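Local atomic coordinates of lectin (Pleurotus ostreatus, PDB entry 6KC2), a protein that binds sugars through two calcium ions, each of which holds a rhamnose here, with N-acetyl-D-galactosamine also known as a ligand. Residues N51-I56 with T162-E167; D97-F102 with T111-R116; G229-G234 with G304-I309; V254-D259 with F295-T300. All blocks are in the same frame, centred on the assembly; numbering follows the deposited sequence.

Contact 1. Residues N51-I56 with T162-E167; sequences NASKWI and TFVTDE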
# COMPACT_ATOMS: atom_id res chain seq x y z
N ASN A 51 -2.13 -3.14 -16.44
CA ASN A 51 -2.14 -3.63 -17.82
C ASN A 51 -3.52 -4.01 -18.33
O ASN A 51 -3.83 -3.81 -19.51
CB ASN A 51 -1.20 -4.83 -17.96
CG ASN A 51 0.24 -4.44 -17.77
OD1 ASN A 51 0.63 -3.93 -16.72
ND2 ASN A 51 1.05 -4.67 -18.81
N ALA A 52 -4.37 -4.60 -17.47
CA ALA A 52 -5.71 -4.98 -17.90
C ALA A 52 -6.75 -3.91 -17.63
O ALA A 52 -7.93 -4.12 -17.93
CB ALA A 52 -6.16 -6.29 -17.22
N SER A 53 -6.36 -2.76 -17.09
CA SER A 53 -7.36 -1.78 -16.67
C SER A 53 -7.76 -0.86 -17.83
O SER A 53 -7.06 -0.74 -18.84
CB SER A 53 -6.84 -0.97 -15.48
OG SER A 53 -7.88 -0.15 -14.97
N LYS A 54 -8.91 -0.20 -17.67
CA LYS A 54 -9.42 0.73 -18.68
C LYS A 54 -9.69 2.10 -18.07
O LYS A 54 -10.10 2.20 -16.91
CB LYS A 54 -10.72 0.20 -19.31
CG LYS A 54 -10.46 -0.73 -20.48
CD LYS A 54 -11.11 -2.06 -20.28
CE LYS A 54 -10.84 -2.99 -21.47
NZ LYS A 54 -9.37 -3.10 -21.83
N TRP A 55 -9.43 3.14 -18.86
CA TRP A 55 -9.88 4.49 -18.52
C TRP A 55 -11.38 4.59 -18.74
O TRP A 55 -11.90 4.13 -19.77
CB TRP A 55 -9.19 5.51 -19.42
CG TRP A 55 -7.72 5.57 -19.24
CD1 TRP A 55 -6.77 4.92 -19.99
CD2 TRP A 55 -7.01 6.33 -18.26
NE1 TRP A 55 -5.52 5.23 -19.52
CE2 TRP A 55 -5.64 6.09 -18.45
CE3 TRP A 55 -7.42 7.18 -17.23
CZ2 TRP A 55 -4.66 6.68 -17.65
CZ3 TRP A 55 -6.43 7.77 -16.43
CH2 TRP A 55 -5.08 7.52 -16.65
N ILE A 56 -12.09 5.22 -17.78
CA ILE A 56 -13.53 5.41 -17.91
C ILE A 56 -13.90 6.86 -17.61
O ILE A 56 -13.25 7.56 -16.83
CB ILE A 56 -14.34 4.45 -17.01
CG1 ILE A 56 -14.12 4.75 -15.51
CG2 ILE A 56 -14.03 2.99 -17.38
CD1 ILE A 56 -14.89 3.81 -14.56
N THR A 162 -7.35 -9.56 -9.60
CA THR A 162 -7.40 -8.14 -9.95
C THR A 162 -8.75 -7.77 -10.55
O THR A 162 -9.27 -8.49 -11.41
CB THR A 162 -6.29 -7.76 -10.94
OG1 THR A 162 -5.02 -8.13 -10.41
CG2 THR A 162 -6.28 -6.24 -11.20
N PHE A 163 -9.32 -6.66 -10.08
CA PHE A 163 -10.51 -6.04 -10.65
C PHE A 163 -10.14 -4.65 -11.15
O PHE A 163 -9.26 -3.99 -10.58
CB PHE A 163 -11.63 -5.97 -9.60
CG PHE A 163 -12.02 -7.33 -9.07
CD1 PHE A 163 -11.32 -7.90 -8.01
CD2 PHE A 163 -13.07 -8.04 -9.65
CE1 PHE A 163 -11.67 -9.16 -7.53
CE2 PHE A 163 -13.43 -9.29 -9.18
CZ PHE A 163 -12.73 -9.86 -8.12
N VAL A 164 -10.81 -4.19 -12.21
CA VAL A 164 -10.42 -2.96 -12.90
C VAL A 164 -11.63 -2.09 -13.20
O VAL A 164 -12.76 -2.56 -13.28
CB VAL A 164 -9.67 -3.25 -14.22
CG1 VAL A 164 -8.39 -4.04 -13.94
CG2 VAL A 164 -10.60 -4.04 -15.18
N THR A 165 -11.36 -0.79 -13.39
CA THR A 165 -12.35 0.09 -14.00
C THR A 165 -12.64 -0.38 -15.43
O THR A 165 -11.71 -0.71 -16.18
CB THR A 165 -11.84 1.54 -14.02
OG1 THR A 165 -10.45 1.57 -14.36
CG2 THR A 165 -12.02 2.21 -12.66
N ASP A 166 -13.91 -0.45 -15.79
CA ASP A 166 -14.30 -0.77 -17.17
C ASP A 166 -15.75 -0.36 -17.36
O ASP A 166 -16.31 0.39 -16.55
CB ASP A 166 -14.04 -2.26 -17.48
CG ASP A 166 -14.84 -3.21 -16.58
OD1 ASP A 166 -15.86 -2.80 -15.96
OD2 ASP A 166 -14.45 -4.39 -16.51
N GLU A 167 -16.38 -0.87 -18.44
CA GLU A 167 -17.74 -0.50 -18.79
C GLU A 167 -18.78 -1.07 -17.83
O GLU A 167 -19.94 -0.65 -17.90
CB GLU A 167 -18.07 -0.94 -20.22
CG GLU A 167 -18.16 -2.47 -20.42
CD GLU A 167 -16.79 -3.16 -20.56
OE1 GLU A 167 -15.72 -2.50 -20.40
OE2 GLU A 167 -16.78 -4.38 -20.84

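Contact 2. Residues D97-F102 with T111-R116; sequences DDAHTF and TGAGFR. With CA (calcium ion), chain F; RAM (alpha-L-rhamnopyranose), chain G; NAG (2-acetamido-2-deoxy-beta-D-glucopyranose), chain B.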
# COMPACT_ATOMS: atom_id res chain seq x y z
N ASP A 97 -7.30 11.74 -14.86
CA ASP A 97 -7.22 12.99 -15.60
C ASP A 97 -8.55 13.68 -15.30
O ASP A 97 -9.56 13.31 -15.91
CB ASP A 97 -7.02 12.72 -17.09
CG ASP A 97 -7.04 13.99 -17.92
OD1 ASP A 97 -7.38 15.08 -17.39
OD2 ASP A 97 -6.70 13.89 -19.11
N ASP A 98 -8.56 14.67 -14.40
CA ASP A 98 -7.37 15.27 -13.75
C ASP A 98 -7.14 14.87 -12.28
O ASP A 98 -6.01 14.91 -11.80
CB ASP A 98 -7.45 16.80 -13.79
CG ASP A 98 -7.45 17.37 -15.19
OD1 ASP A 98 -6.34 17.64 -15.71
OD2 ASP A 98 -8.55 17.57 -15.77
N ALA A 99 -8.21 14.54 -11.55
CA ALA A 99 -8.10 14.33 -10.11
C ALA A 99 -9.16 13.34 -9.65
O ALA A 99 -10.17 13.14 -10.33
CB ALA A 99 -8.24 15.66 -9.33
N HIS A 100 -8.93 12.72 -8.49
CA HIS A 100 -9.85 11.70 -8.02
C HIS A 100 -9.92 11.70 -6.50
O HIS A 100 -8.98 12.08 -5.80
CB HIS A 100 -9.42 10.31 -8.50
CG HIS A 100 -8.08 9.89 -7.98
ND1 HIS A 100 -6.92 10.06 -8.71
CD2 HIS A 100 -7.71 9.34 -6.80
CE1 HIS A 100 -5.89 9.62 -8.00
NE2 HIS A 100 -6.35 9.18 -6.84
N THR A 101 -11.07 11.23 -5.99
CA THR A 101 -11.24 10.85 -4.60
C THR A 101 -11.78 9.43 -4.58
O THR A 101 -12.77 9.14 -5.24
CB THR A 101 -12.19 11.79 -3.86
OG1 THR A 101 -11.83 13.15 -4.12
CG2 THR A 101 -12.16 11.54 -2.35
N PHE A 102 -11.12 8.56 -3.81
CA PHE A 102 -11.39 7.13 -3.80
C PHE A 102 -12.06 6.72 -2.50
O PHE A 102 -11.57 7.06 -1.41
CB PHE A 102 -10.08 6.35 -3.99
CG PHE A 102 -10.26 4.97 -4.56
CD1 PHE A 102 -10.79 3.94 -3.79
CD2 PHE A 102 -9.89 4.70 -5.88
CE1 PHE A 102 -10.94 2.65 -4.33
CE2 PHE A 102 -10.04 3.41 -6.43
CZ PHE A 102 -10.57 2.39 -5.65
N THR A 111 -7.02 10.67 -1.88
CA THR A 111 -7.24 11.69 -2.89
C THR A 111 -5.94 11.82 -3.68
O THR A 111 -4.86 11.68 -3.11
CB THR A 111 -7.65 13.03 -2.26
OG1 THR A 111 -8.74 12.81 -1.36
CG2 THR A 111 -8.08 14.02 -3.30
N GLY A 112 -6.05 12.05 -4.99
CA GLY A 112 -4.87 12.15 -5.82
C GLY A 112 -5.20 12.82 -7.14
O GLY A 112 -6.31 13.32 -7.34
N ALA A 113 -4.23 12.79 -8.05
CA ALA A 113 -4.35 13.52 -9.31
C ALA A 113 -3.24 13.09 -10.26
O ALA A 113 -2.11 12.84 -9.83
CB ALA A 113 -4.29 15.03 -9.09
N GLY A 114 -3.54 13.05 -11.55
CA GLY A 114 -2.49 12.88 -12.52
C GLY A 114 -2.53 11.50 -13.16
O GLY A 114 -2.88 10.49 -12.52
N PHE A 115 -2.15 11.45 -14.43
CA PHE A 115 -2.24 10.22 -15.21
C PHE A 115 -0.88 9.66 -15.60
O PHE A 115 -0.82 8.53 -16.09
CB PHE A 115 -3.07 10.45 -16.48
CG PHE A 115 -2.52 11.54 -17.37
CD1 PHE A 115 -1.57 11.25 -18.35
CD2 PHE A 115 -2.95 12.87 -17.23
CE1 PHE A 115 -1.06 12.25 -19.18
CE2 PHE A 115 -2.44 13.88 -18.04
CZ PHE A 115 -1.49 13.57 -19.02
N ARG A 116 0.20 10.41 -15.38
CA ARG A 116 1.52 9.92 -15.74
C ARG A 116 2.03 8.88 -14.75
O ARG A 116 2.80 7.99 -15.12
CB ARG A 116 2.51 11.08 -15.83
CG ARG A 116 2.14 12.17 -16.86
CD ARG A 116 2.84 11.96 -18.21
NE ARG A 116 2.53 13.03 -19.17
CZ ARG A 116 2.20 12.83 -20.45
NH1 ARG A 116 2.14 11.59 -20.94
NH2 ARG A 116 1.92 13.87 -21.24
CA CA F . -8.53 16.94 -18.30
C1 RAM G . -3.48 18.98 -19.93
C2 RAM G . -4.40 19.04 -18.70
C3 RAM G . -5.75 18.43 -19.07
C4 RAM G . -5.52 16.99 -19.52
C5 RAM G . -4.47 16.93 -20.63
C6 RAM G . -4.11 15.49 -20.98
O1 RAM G . -4.04 19.73 -21.02
O2 RAM G . -3.84 18.29 -17.64
O3 RAM G . -6.60 18.47 -17.96
O4 RAM G . -6.74 16.44 -19.93
O5 RAM G . -3.28 17.60 -20.24
C1 NAG B . -4.70 11.35 4.32
C2 NAG B . -3.60 12.46 4.55
C3 NAG B . -2.90 12.84 3.24
C4 NAG B . -3.36 11.96 2.09
C5 NAG B . -4.87 12.09 1.95
C6 NAG B . -5.41 11.22 0.83
C7 NAG B . -3.43 14.57 5.87
C8 NAG B . -1.96 14.31 6.04
N2 NAG B . -4.15 13.66 5.19
O3 NAG B . -1.49 12.73 3.42
O4 NAG B . -2.76 12.40 0.88
O5 NAG B . -5.54 11.70 3.16
O6 NAG B . -4.35 10.73 0.02
O7 NAG B . -3.96 15.57 6.36

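Contact 3. Residues G229-G234 with G304-I309; sequences GAAPVG and GPAGVI. With CA (calcium ion), chain E; RAM (alpha-L-rhamnopyranose), chain H.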
# COMPACT_ATOMS: atom_id res chain seq x y z
N GLY A 229 30.36 7.09 10.78
CA GLY A 229 30.12 6.49 9.49
C GLY A 229 30.43 5.01 9.38
O GLY A 229 30.45 4.48 8.26
N ALA A 230 30.68 4.32 10.49
CA ALA A 230 30.91 2.89 10.44
C ALA A 230 30.39 2.27 11.72
O ALA A 230 30.18 2.95 12.73
CB ALA A 230 32.40 2.56 10.23
N ALA A 231 30.17 0.97 11.67
CA ALA A 231 29.70 0.24 12.84
C ALA A 231 30.46 -1.07 12.91
O ALA A 231 30.97 -1.55 11.89
CB ALA A 231 28.19 -0.05 12.76
N PRO A 232 30.56 -1.66 14.10
CA PRO A 232 31.26 -2.95 14.23
C PRO A 232 30.64 -4.02 13.35
O PRO A 232 29.46 -3.96 13.00
CB PRO A 232 31.11 -3.28 15.72
CG PRO A 232 30.95 -1.95 16.38
CD PRO A 232 30.21 -1.08 15.41
N VAL A 233 31.46 -5.01 12.99
CA VAL A 233 30.91 -6.21 12.36
C VAL A 233 30.04 -6.93 13.38
O VAL A 233 30.39 -7.03 14.56
CB VAL A 233 32.05 -7.12 11.86
CG1 VAL A 233 31.49 -8.39 11.23
CG2 VAL A 233 32.94 -6.36 10.88
N GLY A 234 28.89 -7.42 12.94
CA GLY A 234 28.05 -8.21 13.81
C GLY A 234 26.57 -8.01 13.52
O GLY A 234 26.17 -7.22 12.66
N GLY A 304 32.15 -1.85 7.80
CA GLY A 304 31.92 -0.51 7.32
C GLY A 304 30.62 0.05 7.83
O GLY A 304 30.16 -0.29 8.93
N PRO A 305 30.00 0.93 7.04
CA PRO A 305 28.70 1.50 7.43
C PRO A 305 27.64 0.42 7.62
O PRO A 305 27.74 -0.69 7.09
CB PRO A 305 28.34 2.41 6.24
CG PRO A 305 29.66 2.70 5.54
CD PRO A 305 30.47 1.44 5.74
N ALA A 306 26.61 0.77 8.38
CA ALA A 306 25.50 -0.15 8.62
C ALA A 306 24.22 0.64 8.86
O ALA A 306 24.24 1.78 9.33
CB ALA A 306 25.79 -1.08 9.82
N GLY A 307 23.10 0.00 8.53
CA GLY A 307 21.79 0.60 8.76
C GLY A 307 20.71 -0.34 8.27
O GLY A 307 20.94 -1.20 7.42
N VAL A 308 19.53 -0.19 8.86
CA VAL A 308 18.34 -0.85 8.35
C VAL A 308 17.25 0.20 8.24
O VAL A 308 17.20 1.14 9.04
CB VAL A 308 17.90 -2.04 9.23
CG1 VAL A 308 17.58 -1.58 10.65
CG2 VAL A 308 16.68 -2.75 8.59
N ILE A 309 16.42 0.09 7.20
CA ILE A 309 15.38 1.08 6.93
C ILE A 309 14.13 0.33 6.52
O ILE A 309 14.21 -0.67 5.80
CB ILE A 309 15.82 2.10 5.86
CG1 ILE A 309 14.78 3.23 5.73
CG2 ILE A 309 16.10 1.42 4.50
CD1 ILE A 309 15.29 4.45 4.94
CA CA E . 28.23 -2.62 5.86
C1 RAM H . 30.95 -1.44 0.97
C2 RAM H . 30.30 -2.68 1.59
C3 RAM H . 29.72 -2.35 2.97
C4 RAM H . 28.83 -1.10 2.88
C5 RAM H . 29.53 0.04 2.11
C6 RAM H . 28.63 1.27 1.93
O1 RAM H . 32.03 -0.98 1.77
O2 RAM H . 29.27 -3.14 0.75
O3 RAM H . 29.01 -3.45 3.50
O4 RAM H . 28.54 -0.67 4.18
O5 RAM H . 29.96 -0.42 0.84

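Contact 4. Residues V254-D259 with F295-T300; sequences VLIAAD and FAINAT. With CA (calcium ion), chain E; NAG (2-acetamido-2-deoxy-beta-D-glucopyranose), chain D; RAM (alpha-L-rhamnopyranose), chain H.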
# COMPACT_ATOMS: atom_id res chain seq x y z
N VAL A 254 5.08 -4.35 4.04
CA VAL A 254 6.38 -4.00 4.60
C VAL A 254 7.36 -3.80 3.46
O VAL A 254 7.43 -4.62 2.55
CB VAL A 254 6.89 -5.10 5.56
CG1 VAL A 254 8.22 -4.66 6.19
CG2 VAL A 254 5.85 -5.40 6.61
N LEU A 255 8.12 -2.70 3.53
CA LEU A 255 9.21 -2.42 2.60
C LEU A 255 10.47 -2.26 3.43
O LEU A 255 10.48 -1.49 4.39
CB LEU A 255 8.93 -1.16 1.79
CG LEU A 255 10.04 -0.73 0.81
CD1 LEU A 255 10.20 -1.76 -0.32
CD2 LEU A 255 9.73 0.66 0.25
N ILE A 256 11.53 -2.99 3.08
CA ILE A 256 12.68 -3.07 3.99
C ILE A 256 13.97 -3.28 3.21
O ILE A 256 14.01 -4.01 2.22
CB ILE A 256 12.47 -4.19 5.03
CG1 ILE A 256 13.71 -4.32 5.95
CG2 ILE A 256 12.10 -5.50 4.31
CD1 ILE A 256 13.44 -5.03 7.29
N ALA A 257 15.05 -2.66 3.70
CA ALA A 257 16.39 -2.86 3.17
C ALA A 257 17.37 -2.66 4.32
O ALA A 257 17.11 -1.89 5.25
CB ALA A 257 16.69 -1.89 2.01
N ALA A 258 18.52 -3.34 4.24
CA ALA A 258 19.52 -3.22 5.30
C ALA A 258 20.92 -3.17 4.72
O ALA A 258 21.26 -3.91 3.79
CB ALA A 258 19.42 -4.37 6.31
N ASP A 259 21.76 -2.31 5.30
CA ASP A 259 23.14 -2.32 4.85
C ASP A 259 23.76 -3.58 5.41
O ASP A 259 24.07 -3.67 6.61
CB ASP A 259 23.95 -1.10 5.23
CG ASP A 259 25.42 -1.20 4.73
OD1 ASP A 259 25.95 -2.32 4.59
OD2 ASP A 259 26.02 -0.16 4.40
N PHE A 295 6.99 -6.30 15.09
CA PHE A 295 7.93 -6.49 13.99
C PHE A 295 9.33 -6.53 14.59
O PHE A 295 9.70 -5.65 15.37
CB PHE A 295 7.78 -5.36 12.96
CG PHE A 295 6.37 -5.21 12.42
CD1 PHE A 295 5.41 -4.47 13.11
CD2 PHE A 295 5.99 -5.83 11.23
CE1 PHE A 295 4.11 -4.33 12.64
CE2 PHE A 295 4.68 -5.70 10.74
CZ PHE A 295 3.74 -4.95 11.44
N ALA A 296 10.10 -7.57 14.24
CA ALA A 296 11.45 -7.72 14.76
C ALA A 296 12.42 -7.99 13.61
O ALA A 296 12.09 -8.70 12.65
CB ALA A 296 11.53 -8.85 15.80
N ILE A 297 13.63 -7.43 13.71
CA ILE A 297 14.62 -7.53 12.64
C ILE A 297 15.96 -7.94 13.25
O ILE A 297 16.43 -7.32 14.20
CB ILE A 297 14.78 -6.20 11.89
CG1 ILE A 297 13.45 -5.68 11.35
CG2 ILE A 297 15.81 -6.35 10.77
CD1 ILE A 297 13.50 -4.21 10.95
N ASN A 298 16.57 -8.98 12.68
CA ASN A 298 17.99 -9.27 12.88
C ASN A 298 18.73 -8.74 11.66
O ASN A 298 18.62 -9.30 10.56
CB ASN A 298 18.21 -10.78 13.06
CG ASN A 298 19.70 -11.20 13.03
OD1 ASN A 298 20.62 -10.36 13.08
ND2 ASN A 298 19.93 -12.52 12.94
N ALA A 299 19.46 -7.64 11.83
CA ALA A 299 20.26 -7.07 10.75
C ALA A 299 21.73 -7.24 11.07
O ALA A 299 22.15 -7.13 12.22
CB ALA A 299 19.92 -5.59 10.53
N THR A 300 22.53 -7.52 10.04
CA THR A 300 23.92 -7.88 10.22
C THR A 300 24.81 -6.94 9.42
O THR A 300 24.54 -6.69 8.24
CB THR A 300 24.16 -9.33 9.78
OG1 THR A 300 23.28 -10.20 10.50
CG2 THR A 300 25.61 -9.74 10.04
CA CA E . 28.23 -2.62 5.86
C1 NAG D . 21.21 -13.19 12.88
C2 NAG D . 21.12 -14.64 13.34
C3 NAG D . 22.51 -15.25 13.37
C4 NAG D . 23.11 -15.20 11.96
C5 NAG D . 23.06 -13.77 11.40
C6 NAG D . 23.36 -13.72 9.92
C7 NAG D . 20.89 -14.36 15.78
C8 NAG D . 20.01 -14.62 16.97
N2 NAG D . 20.43 -14.80 14.61
O3 NAG D . 22.46 -16.60 13.83
O4 NAG D . 24.44 -15.70 11.96
O5 NAG D . 21.77 -13.15 11.56
O6 NAG D . 22.17 -13.91 9.16
O7 NAG D . 21.97 -13.78 15.88
C1 RAM H . 30.95 -1.44 0.97
C2 RAM H . 30.30 -2.68 1.59
C3 RAM H . 29.72 -2.35 2.97
C4 RAM H . 28.83 -1.10 2.88
C5 RAM H . 29.53 0.04 2.11
C6 RAM H . 28.63 1.27 1.93
O1 RAM H . 32.03 -0.98 1.77
O2 RAM H . 29.27 -3.14 0.75
O3 RAM H . 29.01 -3.45 3.50
O4 RAM H . 28.54 -0.67 4.18
O5 RAM H . 29.96 -0.42 0.84

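Contact 1. Residues N51-I56 with T162-E167
The peptide carbonyl of Lys54 takes the hydroxyl of Thr165 in its own plane, with OG1 of Thr165 donating to Lys54 O at 2.6 Å and a C=O...OG1 angle of 158°. The same hydroxyl is also hydrogen-bonded to the backbone N of Ala149, so it is gripped from two strands at once. Its place follows from the first torsion of Thr165, which sets OG1 between the backbone N and the carbonyl carbon (chi1 41°). The backbone adds a second link, from Lys54 N to Thr165 O at 3.2 Å. Round this polar centre aliphatic groups pack on one another and on backbone. The methyl CG1 of Val164 rests on Ser53 CA at 3.7 Å, and its other methyl, CG2, is 3.8 Å from Ala52 O. The buried hydroxyl of Ser53 is hydrogen-bonded to Ala149 O. Beyond the threonine, Ile56 CD1 meets Thr165 CG2 at 3.8 Å, while Ile56 CG2 sits 3.6 Å from Asp166 O. The aliphatic part of Lys54 crosses Asp166 at a slant, CD to CB 4.1 Å, before its amine leads away; the Asp166 carboxylate is held instead by Ser168. The indole of Trp55 turns from this contact and meets the ring of Trp204, the two planes about 35° apart. Together these bonds tie strand 54-57, near the N terminus, to the end of strand 160-164, an edge strand of the four-stranded sheet in a beta sandwich.

Contact 2. Residues D97-F102 with T111-R116
His100 lays its imidazole flat across the backbone of Gly112. The glycine CA stands over the ring face, 3.8 Å from the ring centroid and 30° off its normal, a CH-pi contact. The first torsion sets CG between the backbone N and carbonyl carbon of the histidine (chi1 62°), swinging the ring over its strand partner; ND1 is then hydrogen-bonded to Ser96 and NE2 to Gln119, which fixes the ring's rotation. On the other face of the sheet Thr101 and Thr111 run side by side, pointing the same way, with Thr101 CG2 3.8 Å from Thr111 OG1. At the open end of the hairpin, Asp97 CB packs on Phe115 CD2 at 4.1 Å, and the same ring's CE2 lies 3.7 Å from rhamnose C6. Asp97 and Asp98, joined by a cis peptide, bind the calcium through OD1 (2.4 Å) and OD2 (2.6 Å), a site completed by Asn138, Ser143, Pro144 and two sugar hydroxyls; Asp97 OD2 is hydrogen-bonded to Trp204 and Asp98 OD2 to Leu139 N. The hairpin 99-104/107-114 forms one border of a five-stranded sheet; Asp98 and Ala99 make a classic bulge opposite Gln137 of strand 129-138, and His100 packs on strands 87-96 and 146-155.

Contact 3. Residues G229-G234 with G304-I309
Ala231 N reaches Gly304 O in the one hydrogen bond between these two segments, 3.0 Å long and nearly straight at 163°, with the donor standing above the carbonyl plane. Beside it, Ala230 CA sets its hydrogen against the same carbonyl oxygen, with Ala230 CA 3.6 Å from Gly304 O. On one flank the edge of the proline ring touches backbone: Pro305 CG is 3.3 Å from Gly229 O. On the other, the methyls of Ala231 and Ala306 meet, CB to CB 3.9 Å. With glycine and alanine at most of these positions the two segments lie close, Ala230 CA and Pro305 CA only 4.0 Å apart. The next layer holds the loops in place. Gly304 takes up a positive phi (82°), which favours glycine. Its carbonyl also accepts a hydrogen bond from Asn301 ND2, and that same nitrogen donates to Pro232 O, so a single amide bridges both segments. Trp222 touches both alanine methyls. Asn301 in turn links this packing to the metal, since its OD1 is one of the calcium ligands. Pro305 supplies another through its carbonyl oxygen, Pro305 O to calcium 2.3 Å, and its ring carbon CD comes within 3.3 Å of rhamnose O4. Asp259, Asp260 and Gly303 contribute the remaining protein ligands, while rhamnose O3 and O4 both bind the metal, and Tyr277 OH is hydrogen-bonded to the sugar as well. This is a calcium-dependent lectin site, in which the metal bridges loops of the protein and a pair of neighbouring sugar hydroxyls.

Contact 4. Residues V254-D259 with F295-T300
Ile256 and Ile297 point their side chains at each other tip to tip, CD1 to CD1 at 3.8 Å. Their first torsions differ, CG1 of Ile256 lying anti to its backbone N (chi1 177°) and that of Ile297 anti to its carbonyl carbon (chi1 -54°), yet both send the terminal methyl into the gap between the two sheets. That gap is a wedge. At its wide end the CA atoms of Val254 and Phe295 are 9.8 Å apart, and the bulk of the phenyl ring fills the space, with CE2 4.3 Å from Val254 CG2. At the narrow end Ala258 and Ala299 bring their CA atoms to 6.7 Å, and small methyls suffice, CB to CB 4.4 Å. Such facing of strands at 34° with no hydrogen bonds between them is the interior of a beta sandwich: strand 249-259 comes from one sheet, 292-301 from the other. Ile312 of strand 307-316 packs against both Val254 and Phe295. Just past the narrowest point, Asp259 turns to calcium, which OD1 binds at 2.6 Å; its other oxygen, OD2, is hydrogen-bonded to Trp364. Asn298 faces away from this core and carries an N-linked sugar, ND2 to C1 of N-acetylglucosamine 1.4 Å.

From the N terminus, the chain leaves 51-56, builds most of its first sandwich and returns at 162-167, so contact 1 closes the longest loop of the four. Contact 2, the short hairpin 97-102 with 111-116, is nested within it, and the two meet where Trp55 packs against Phe115. Only after both have closed does the second half begin: 229-234 opens contact 3, which ends at 304-309 with contact 4 (254-259 with 295-300) nested inside. Strands 249-259 and 307-316 are neighbours in one sheet, so these last two contacts are joined by backbone and share a calcium and its rhamnose, whereas contacts 1 and 4 stand about 35 Å apart, centre to centre.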